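PDB 3PTW: malonyl CoA-acyl carrier protein transacylase from Clostridium perfringens, which probably catalyses transfer of the malonyl group from malonyl-CoA to acyl carrier protein, the step that supplies malonyl units for fatty acid synthesis. Local coordinates for residues K3-A9 and V267-I273; H85-S91 and G224-N229. One frame throughout, in Å; residues are numbered along the deposited sequence.

In the fold
Contacts 1 and 2 lie about 10 Å apart, centre to centre, in one mixed sheet of the acyl transferase domain. Four neighbouring strands of it run 225-228, 86-89, 4-8, 269-273, all parallel; 233-234, antiparallel, and 291-295 flank them. Contact 1 pairs 4-8 with 269-273, and contact 2 pairs 86-89 with 225-228. Strands 4-8 and 86-89 are direct neighbours: Phe6 N lies 2.9 Å from Ile86 O, a probable hydrogen bond, and Phe8 packs on Ser87. Along the chain, contact 2 is nested inside the loop closed by contact 1. Contact 1 brings the first strand beside one more than 250 residues later. The sheet carries, after strand 86-89, the turn with the presumed nucleophile Ser91.

Contact 1: K3-A9 and V267-I273; sequences KLGFLFA and VDTFIEI
Lys3 O receives two backbone N-H groups of the 267-273 segment. Asp268 N is 2.9 Å from Lys3 O and lies in its carbonyl plane. Thr269 N approaches the same oxygen from above that plane, in a longer bond. From there the two strands pair in parallel. Gly5 and Leu7 each give an N-H and a carbonyl to 269-273. The Ile273 N to Leu7 O bond is short at 2.6 Å, and Ala9 N to Ile273 O closes the series. At the open end Lys3 NZ forms a salt bridge of 3.4 Å with Asp268 OD2. The lysine chain is bent at every torsion beyond CB, which curls CE round to both carboxylate oxygens, closer to OD2 than NZ is. Asp268 OD1 also takes a 2.8 Å hydrogen bond from Thr269 OG1, met from above the carboxylate plane.

Apolar packing follows on both faces of the sheet. On the face with Phe6, Ile271 and Ile273, the Ile273 CD1 methyl sits over the Phe6 ring in a CH-pi contact, 3.6 Å from the centroid. Ile273 has CG1 anti to the carbonyl carbon (chi1 -66°), and its extended chi2 carries CD1 across to that ring. CB and CG2 of Ile273 lie alongside Phe8 CD1 and CE1. Helix 59-79 covers this region. On the other face Leu7 CD2 is 4.0 Å from Phe270 CD1. Helix 255-264 touches both. Gly5 lets Val267 CG2 come within 3.2 Å of its N. The buried Glu272 carboxylate is satisfied by the N-H groups of Leu279 and Ser280, and this start of helix 278-286 would probably favour its charged form.

The chemistry implies a mostly apolar, buried strand pair held by main-chain bonds. Its one salt bridge, at the exposed end, is probably weakened by solvent.

Contact 2: H85-S91 and G224-N229; sequences HISCGLS and GIVMSN
Asn229 has CG anti to its carbonyl carbon (chi1 -72°), which swings the amide across to the 85-91 segment. There it bridges two backbone groups. ND2 gives a nearly straight bond (177°) to Gly89 O at 2.9 Å, with that oxygen in the amide plane. OD1 accepts Ser91 N at 2.7 Å. ND2 also bonds Asp258, which would help fix the amide's rotation.

Before this point the strands pair in parallel through Ile225 N to His85 O, Ser87 N to Ile225 O and Met227 N to Ser87 O. Beyond Met227 they part, and a water links Gly89 N to Met227 O. A second water joins Ser87 OG to Ile225 O. Side chains pack beside these bonds: Cys88 CB meets Met227 CB at 3.5 Å, and Ile86 CG2 touches Ile225 CG2 and Met227 CE.

Ser91 has a positive phi (65°) and holds Arg116 through OG, while its side chain touches His199. This strained turn between strand 86-89 and helix 93-100 matches the GxSxG nucleophile elbow of malonyl transacylases, where the serine probably carries the malonyl group.

Contact 1: K3-A9 and V267-I273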
ATOM      1  N   LYS A   3      -3.779 -12.843 -17.373  1.00 48.59           N
ATOM      2  CA  LYS A   3      -2.382 -12.933 -16.880  1.00 46.40           C
ATOM      3  C   LYS A   3      -1.957 -12.089 -15.650  1.00 42.68           C
ATOM      4  O   LYS A   3      -2.361 -12.405 -14.537  1.00 41.82           O
ATOM      5  CB  LYS A   3      -1.379 -12.779 -18.037  1.00 47.59           C
ATOM      6  CG  LYS A   3      -1.339 -13.934 -19.031  1.00 55.67           C
ATOM      7  CD  LYS A   3      -0.348 -15.028 -18.610  1.00 49.86           C
ATOM      8  CE  LYS A   3      -1.048 -16.182 -17.905  1.00 56.52           C
ATOM      9  NZ  LYS A   3      -2.003 -16.883 -18.825  1.00 51.78           N
ATOM     10  N   LEU A   4      -1.164 -11.033 -15.855  1.00 40.45           N
ATOM     11  CA  LEU A   4      -0.410 -10.393 -14.758  1.00 38.75           C
ATOM     12  C   LEU A   4      -1.085  -9.226 -14.047  1.00 37.09           C
ATOM     13  O   LEU A   4      -1.578  -8.300 -14.692  1.00 37.04           O
ATOM     14  CB  LEU A   4       0.970  -9.911 -15.229  1.00 38.74           C
ATOM     15  CG  LEU A   4       1.811 -10.682 -16.254  1.00 43.87           C
ATOM     16  CD1 LEU A   4       3.144  -9.964 -16.402  1.00 39.64           C
ATOM     17  CD2 LEU A   4       2.024 -12.152 -15.895  1.00 40.44           C
ATOM     18  N   GLY A   5      -1.059  -9.266 -12.714  1.00 35.61           N
ATOM     19  CA  GLY A   5      -1.484  -8.137 -11.872  1.00 33.92           C
ATOM     20  C   GLY A   5      -0.334  -7.590 -11.028  1.00 32.57           C
ATOM     21  O   GLY A   5       0.418  -8.361 -10.437  1.00 32.80           O
ATOM     22  N   PHE A   6      -0.185  -6.264 -10.972  1.00 31.32           N
ATOM     23  CA  PHE A   6       0.908  -5.640 -10.194  1.00 29.53           C
ATOM     24  C   PHE A   6       0.422  -5.254  -8.792  1.00 29.45           C
ATOM     25  O   PHE A   6      -0.681  -4.722  -8.631  1.00 29.23           O
ATOM     26  CB  PHE A   6       1.448  -4.375 -10.877  1.00 28.11           C
ATOM     27  CG  PHE A   6       2.330  -4.627 -12.085  1.00 28.29           C
ATOM     28  CD1 PHE A   6       2.892  -5.867 -12.332  1.00 28.26           C
ATOM     29  CD2 PHE A   6       2.637  -3.578 -12.945  1.00 28.12           C
ATOM     30  CE1 PHE A   6       3.719  -6.071 -13.451  1.00 29.68           C
ATOM     31  CE2 PHE A   6       3.470  -3.769 -14.063  1.00 28.63           C
ATOM     32  CZ  PHE A   6       4.007  -5.011 -14.309  1.00 28.47           C
ATOM     33  N   LEU A   7       1.254  -5.512  -7.792  1.00 29.16           N
ATOM     34  CA  LEU A   7       0.958  -5.103  -6.420  1.00 29.30           C
ATOM     35  C   LEU A   7       2.113  -4.228  -5.968  1.00 29.70           C
ATOM     36  O   LEU A   7       3.282  -4.608  -6.105  1.00 30.47           O
ATOM     37  CB  LEU A   7       0.821  -6.315  -5.484  1.00 28.64           C
ATOM     38  CG  LEU A   7      -0.199  -7.405  -5.833  1.00 25.31           C
ATOM     39  CD1 LEU A   7      -0.065  -8.572  -4.882  1.00 29.66           C
ATOM     40  CD2 LEU A   7      -1.635  -6.893  -5.865  1.00 29.29           C
ATOM     41  N   PHE A   8       1.799  -3.049  -5.459  1.00 29.33           N
ATOM     42  CA  PHE A   8       2.864  -2.135  -5.058  1.00 29.72           C
ATOM     43  C   PHE A   8       2.987  -2.061  -3.556  1.00 30.42           C
ATOM     44  O   PHE A   8       1.985  -1.851  -2.855  1.00 30.37           O
ATOM     45  CB  PHE A   8       2.658  -0.756  -5.680  1.00 28.67           C
ATOM     46  CG  PHE A   8       2.685  -0.780  -7.182  1.00 29.23           C
ATOM     47  CD1 PHE A   8       3.909  -0.827  -7.867  1.00 28.31           C
ATOM     48  CD2 PHE A   8       1.497  -0.797  -7.910  1.00 27.79           C
ATOM     49  CE1 PHE A   8       3.950  -0.874  -9.247  1.00 29.53           C
ATOM     50  CE2 PHE A   8       1.518  -0.848  -9.308  1.00 29.84           C
ATOM     51  CZ  PHE A   8       2.752  -0.887  -9.984  1.00 28.60           C
ATOM     52  N   ALA A   9       4.222  -2.237  -3.083  1.00 31.41           N
ATOM     53  CA  ALA A   9       4.561  -2.215  -1.650  1.00 31.91           C
ATOM     54  C   ALA A   9       4.179  -0.920  -0.967  1.00 32.27           C
ATOM     55  O   ALA A   9       4.109   0.136  -1.611  1.00 32.82           O
ATOM     56  CB  ALA A   9       6.033  -2.464  -1.462  1.00 32.63           C
ATOM     57  N   VAL A 267      -6.647 -12.182 -13.392  1.00 37.27           N
ATOM     58  CA  VAL A 267      -5.223 -12.267 -13.052  1.00 37.15           C
ATOM     59  C   VAL A 267      -4.942 -13.629 -12.420  1.00 37.38           C
ATOM     60  O   VAL A 267      -5.655 -14.067 -11.519  1.00 37.78           O
ATOM     61  CB  VAL A 267      -4.674 -11.065 -12.186  1.00 36.45           C
ATOM     62  CG1 VAL A 267      -5.538 -10.801 -11.022  1.00 51.35           C
ATOM     63  CG2 VAL A 267      -3.275 -11.342 -11.677  1.00 50.49           C
ATOM     64  N   ASP A 268      -3.920 -14.299 -12.928  1.00 37.72           N
ATOM     65  CA  ASP A 268      -3.492 -15.572 -12.384  1.00 39.32           C
ATOM     66  C   ASP A 268      -2.040 -15.489 -11.907  1.00 37.80           C
ATOM     67  O   ASP A 268      -1.512 -16.448 -11.342  1.00 38.49           O
ATOM     68  CB  ASP A 268      -3.684 -16.694 -13.421  1.00 42.27           C
ATOM     69  CG  ASP A 268      -2.851 -16.493 -14.677  1.00 47.11           C
ATOM     70  OD1 ASP A 268      -2.069 -15.521 -14.752  1.00 43.78           O
ATOM     71  OD2 ASP A 268      -2.974 -17.324 -15.602  1.00 45.52           O
ATOM     72  N   THR A 269      -1.418 -14.328 -12.118  1.00 35.38           N
ATOM     73  CA  THR A 269      -0.023 -14.107 -11.748  1.00 34.28           C
ATOM     74  C   THR A 269       0.149 -12.724 -11.106  1.00 33.05           C
ATOM     75  O   THR A 269      -0.063 -11.702 -11.743  1.00 32.74           O
ATOM     76  CB  THR A 269       0.917 -14.270 -12.966  1.00 34.79           C
ATOM     77  OG1 THR A 269       0.529 -15.424 -13.725  1.00 34.62           O
ATOM     78  CG2 THR A 269       2.376 -14.418 -12.533  1.00 34.16           C
ATOM     79  N   PHE A 270       0.499 -12.717  -9.824  1.00 32.54           N
ATOM     80  CA  PHE A 270       0.705 -11.484  -9.078  1.00 32.12           C
ATOM     81  C   PHE A 270       2.184 -11.209  -8.915  1.00 32.45           C
ATOM     82  O   PHE A 270       2.954 -12.086  -8.525  1.00 32.98           O
ATOM     83  CB  PHE A 270       0.041 -11.559  -7.710  1.00 31.35           C
ATOM     84  CG  PHE A 270      -1.449 -11.540  -7.769  1.00 31.87           C
ATOM     85  CD1 PHE A 270      -2.143 -10.334  -7.754  1.00 31.15           C
ATOM     86  CD2 PHE A 270      -2.168 -12.725  -7.855  1.00 32.18           C
ATOM     87  CE1 PHE A 270      -3.538 -10.311  -7.799  1.00 31.43           C
ATOM     88  CE2 PHE A 270      -3.573 -12.711  -7.903  1.00 32.52           C
ATOM     89  CZ  PHE A 270      -4.250 -11.503  -7.871  1.00 31.44           C
ATOM     90  N   ILE A 271       2.572  -9.988  -9.249  1.00 31.94           N
ATOM     91  CA  ILE A 271       3.939  -9.535  -9.056  1.00 31.76           C
ATOM     92  C   ILE A 271       3.908  -8.384  -8.062  1.00 30.77           C
ATOM     93  O   ILE A 271       3.413  -7.300  -8.391  1.00 30.22           O
ATOM     94  CB  ILE A 271       4.581  -9.017 -10.359  1.00 32.09           C
ATOM     95  CG1 ILE A 271       4.256  -9.933 -11.551  1.00 28.40           C
ATOM     96  CG2 ILE A 271       6.083  -8.757 -10.145  1.00 28.34           C
ATOM     97  CD1 ILE A 271       5.225 -11.062 -11.798  1.00 34.47           C
ATOM     98  N   GLU A 272       4.434  -8.629  -6.860  1.00 30.08           N
ATOM     99  CA  GLU A 272       4.632  -7.582  -5.867  1.00 29.88           C
ATOM    100  C   GLU A 272       5.863  -6.765  -6.250  1.00 29.33           C
ATOM    101  O   GLU A 272       6.925  -7.309  -6.475  1.00 29.17           O
ATOM    102  CB  GLU A 272       4.782  -8.185  -4.469  1.00 30.38           C
ATOM    103  CG  GLU A 272       5.126  -7.194  -3.357  1.00 36.39           C
ATOM    104  CD  GLU A 272       4.826  -7.760  -1.974  1.00 30.93           C
ATOM    105  OE1 GLU A 272       4.900  -9.000  -1.819  1.00 37.33           O
ATOM    106  OE2 GLU A 272       4.514  -6.973  -1.035  1.00 36.96           O
ATOM    107  N   ILE A 273       5.694  -5.455  -6.346  1.00 29.59           N
ATOM    108  CA  ILE A 273       6.761  -4.572  -6.799  1.00 30.44           C
ATOM    109  C   ILE A 273       7.095  -3.562  -5.718  1.00 30.68           C
ATOM    110  O   ILE A 273       6.225  -2.815  -5.260  1.00 30.28           O
ATOM    111  CB  ILE A 273       6.370  -3.858  -8.108  1.00 30.87           C
ATOM    112  CG1 ILE A 273       6.243  -4.886  -9.244  1.00 30.00           C
ATOM    113  CG2 ILE A 273       7.377  -2.736  -8.447  1.00 29.60           C
ATOM    114  CD1 ILE A 273       5.582  -4.340 -10.507  1.00 31.78           C
TER

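Contact 2: H85-S91 and G224-N229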
ATOM      1  N   HIS A  85      -1.955  -4.356 -16.917  1.00 32.57           N
ATOM      2  CA  HIS A  85      -2.920  -3.266 -16.838  1.00 32.87           C
ATOM      3  C   HIS A  85      -3.964  -3.499 -15.743  1.00 32.24           C
ATOM      4  O   HIS A  85      -5.080  -2.961 -15.808  1.00 32.90           O
ATOM      5  CB  HIS A  85      -3.586  -3.050 -18.192  1.00 34.63           C
ATOM      6  CG  HIS A  85      -4.311  -4.254 -18.712  1.00 36.17           C
ATOM      7  ND1 HIS A  85      -3.708  -5.196 -19.521  1.00 36.79           N
ATOM      8  CD2 HIS A  85      -5.595  -4.652 -18.562  1.00 36.10           C
ATOM      9  CE1 HIS A  85      -4.587  -6.128 -19.837  1.00 37.07           C
ATOM     10  NE2 HIS A  85      -5.741  -5.821 -19.270  1.00 38.12           N
ATOM     11  N   ILE A  86      -3.608  -4.317 -14.750  1.00 30.95           N
ATOM     12  CA  ILE A  86      -4.427  -4.484 -13.540  1.00 30.23           C
ATOM     13  C   ILE A  86      -3.526  -4.436 -12.311  1.00 29.63           C
ATOM     14  O   ILE A  86      -2.657  -5.294 -12.136  1.00 28.98           O
ATOM     15  CB  ILE A  86      -5.261  -5.808 -13.529  1.00 30.49           C
ATOM     16  CG1 ILE A  86      -5.870  -6.108 -14.909  1.00 36.45           C
ATOM     17  CG2 ILE A  86      -6.349  -5.729 -12.455  1.00 35.00           C
ATOM     18  CD1 ILE A  86      -6.460  -7.540 -15.069  1.00 32.22           C
ATOM     19  N   SER A  87      -3.717  -3.423 -11.470  1.00 30.03           N
ATOM     20  CA  SER A  87      -2.850  -3.233 -10.310  1.00 29.69           C
ATOM     21  C   SER A  87      -3.572  -2.699  -9.082  1.00 29.75           C
ATOM     22  O   SER A  87      -4.706  -2.231  -9.160  1.00 30.13           O
ATOM     23  CB  SER A  87      -1.645  -2.348 -10.660  1.00 30.00           C
ATOM     24  OG  SER A  87      -2.018  -1.018 -10.960  1.00 41.43           O
ATOM     25  N   CYS A  88      -2.911  -2.809  -7.935  1.00 29.98           N
ATOM     26  CA  CYS A  88      -3.383  -2.165  -6.721  1.00 29.75           C
ATOM     27  C   CYS A  88      -2.275  -2.161  -5.709  1.00 29.24           C
ATOM     28  O   CYS A  88      -1.192  -2.704  -5.972  1.00 29.56           O
ATOM     29  CB  CYS A  88      -4.643  -2.843  -6.166  1.00 29.64           C
ATOM     30  SG  CYS A  88      -4.401  -4.272  -5.146  1.00 37.22           S
ATOM     31  N   GLY A  89      -2.554  -1.523  -4.576  1.00 28.56           N
ATOM     32  CA  GLY A  89      -1.655  -1.460  -3.438  1.00 28.99           C
ATOM     33  C   GLY A  89      -2.429  -1.617  -2.137  1.00 29.68           C
ATOM     34  O   GLY A  89      -3.627  -1.947  -2.140  1.00 29.41           O
ATOM     35  N   LEU A  90      -1.745  -1.385  -1.019  1.00 29.79           N
ATOM     36  CA  LEU A  90      -2.365  -1.511   0.300  1.00 29.93           C
ATOM     37  C   LEU A  90      -2.048  -0.216   1.017  1.00 29.57           C
ATOM     38  O   LEU A  90      -0.928  -0.036   1.529  1.00 29.69           O
ATOM     39  CB  LEU A  90      -1.797  -2.738   1.037  1.00 30.31           C
ATOM     40  CG  LEU A  90      -2.145  -3.238   2.461  1.00 40.25           C
ATOM     41  CD1 LEU A  90      -2.732  -2.211   3.424  1.00 30.93           C
ATOM     42  CD2 LEU A  90      -3.018  -4.421   2.443  1.00 30.83           C
ATOM     43  N   SER A  91      -3.037   0.688   1.013  1.00 28.94           N
ATOM     44  CA  SER A  91      -2.880   2.084   1.431  1.00 28.16           C
ATOM     45  C   SER A  91      -1.932   2.844   0.480  1.00 28.03           C
ATOM     46  O   SER A  91      -2.368   3.290  -0.588  1.00 28.16           O
ATOM     47  CB  SER A  91      -2.489   2.210   2.921  1.00 28.52           C
ATOM     48  OG  SER A  91      -2.345   3.569   3.310  1.00 35.06           O
ATOM     49  N   GLY A 224      -5.765   1.281 -17.998  1.00 39.80           N
ATOM     50  CA  GLY A 224      -5.947   0.006 -17.327  1.00 38.79           C
ATOM     51  C   GLY A 224      -6.804   0.090 -16.080  1.00 37.90           C
ATOM     52  O   GLY A 224      -7.636   0.998 -15.920  1.00 38.22           O
ATOM     53  N   ILE A 225      -6.611  -0.876 -15.197  1.00 36.34           N
ATOM     54  CA  ILE A 225      -7.506  -1.069 -14.064  1.00 34.79           C
ATOM     55  C   ILE A 225      -6.707  -0.906 -12.793  1.00 33.23           C
ATOM     56  O   ILE A 225      -5.651  -1.523 -12.631  1.00 33.36           O
ATOM     57  CB  ILE A 225      -8.181  -2.458 -14.102  1.00 35.67           C
ATOM     58  CG1 ILE A 225      -9.140  -2.553 -15.295  1.00 40.37           C
ATOM     59  CG2 ILE A 225      -8.934  -2.747 -12.795  1.00 39.53           C
ATOM     60  CD1 ILE A 225      -9.596  -3.981 -15.622  1.00 38.57           C
ATOM     61  N   VAL A 226      -7.197  -0.039 -11.914  1.00 32.02           N
ATOM     62  CA  VAL A 226      -6.602   0.142 -10.603  1.00 31.28           C
ATOM     63  C   VAL A 226      -7.703  -0.161  -9.608  1.00 31.69           C
ATOM     64  O   VAL A 226      -8.839   0.319  -9.776  1.00 32.31           O
ATOM     65  CB  VAL A 226      -6.067   1.581 -10.406  1.00 30.71           C
ATOM     66  CG1 VAL A 226      -5.565   1.781  -8.983  1.00 21.35           C
ATOM     67  CG2 VAL A 226      -4.975   1.873 -11.406  1.00 22.05           C
ATOM     68  N   MET A 227      -7.386  -0.983  -8.609  1.00 31.13           N
ATOM     69  CA  MET A 227      -8.342  -1.303  -7.550  1.00 31.88           C
ATOM     70  C   MET A 227      -8.313  -0.236  -6.463  1.00 30.81           C
ATOM     71  O   MET A 227      -7.233   0.227  -6.031  1.00 29.99           O
ATOM     72  CB  MET A 227      -8.087  -2.695  -6.943  1.00 33.07           C
ATOM     73  CG  MET A 227      -8.160  -3.844  -7.930  1.00 30.62           C
ATOM     74  SD  MET A 227      -9.780  -3.933  -8.732  1.00 36.43           S
ATOM     75  CE  MET A 227      -9.580  -5.223  -9.941  1.00 31.83           C
ATOM     76  N   SER A 228      -9.506   0.166  -6.035  1.00 30.60           N
ATOM     77  CA  SER A 228      -9.631   1.115  -4.942  1.00 30.05           C
ATOM     78  C   SER A 228      -9.724   0.385  -3.613  1.00 29.83           C
ATOM     79  O   SER A 228     -10.576  -0.498  -3.451  1.00 30.30           O
ATOM     80  CB  SER A 228     -10.842   2.028  -5.144  1.00 30.20           C
ATOM     81  OG  SER A 228     -11.295   2.573  -3.895  1.00 24.37           O
ATOM     82  N   ASN A 229      -8.845   0.764  -2.677  1.00 28.65           N
ATOM     83  CA  ASN A 229      -8.860   0.271  -1.299  1.00 27.49           C
ATOM     84  C   ASN A 229     -10.181   0.613  -0.596  1.00 27.32           C
ATOM     85  O   ASN A 229     -10.691  -0.175   0.213  1.00 27.33           O
ATOM     86  CB  ASN A 229      -7.687   0.857  -0.458  1.00 26.90           C
ATOM     87  CG  ASN A 229      -6.294   0.285  -0.818  1.00 29.83           C
ATOM     88  OD1 ASN A 229      -5.272   0.879  -0.450  1.00 27.34           O
ATOM     89  ND2 ASN A 229      -6.242  -0.856  -1.496  1.00 27.10           N
TER
HETATM   90  O   HOH W   1      -3.135  -1.163 -13.575  1.00 28.24           O
HETATM   91  O   HOH W   2      -5.065   0.173  -4.560  1.00 23.63           O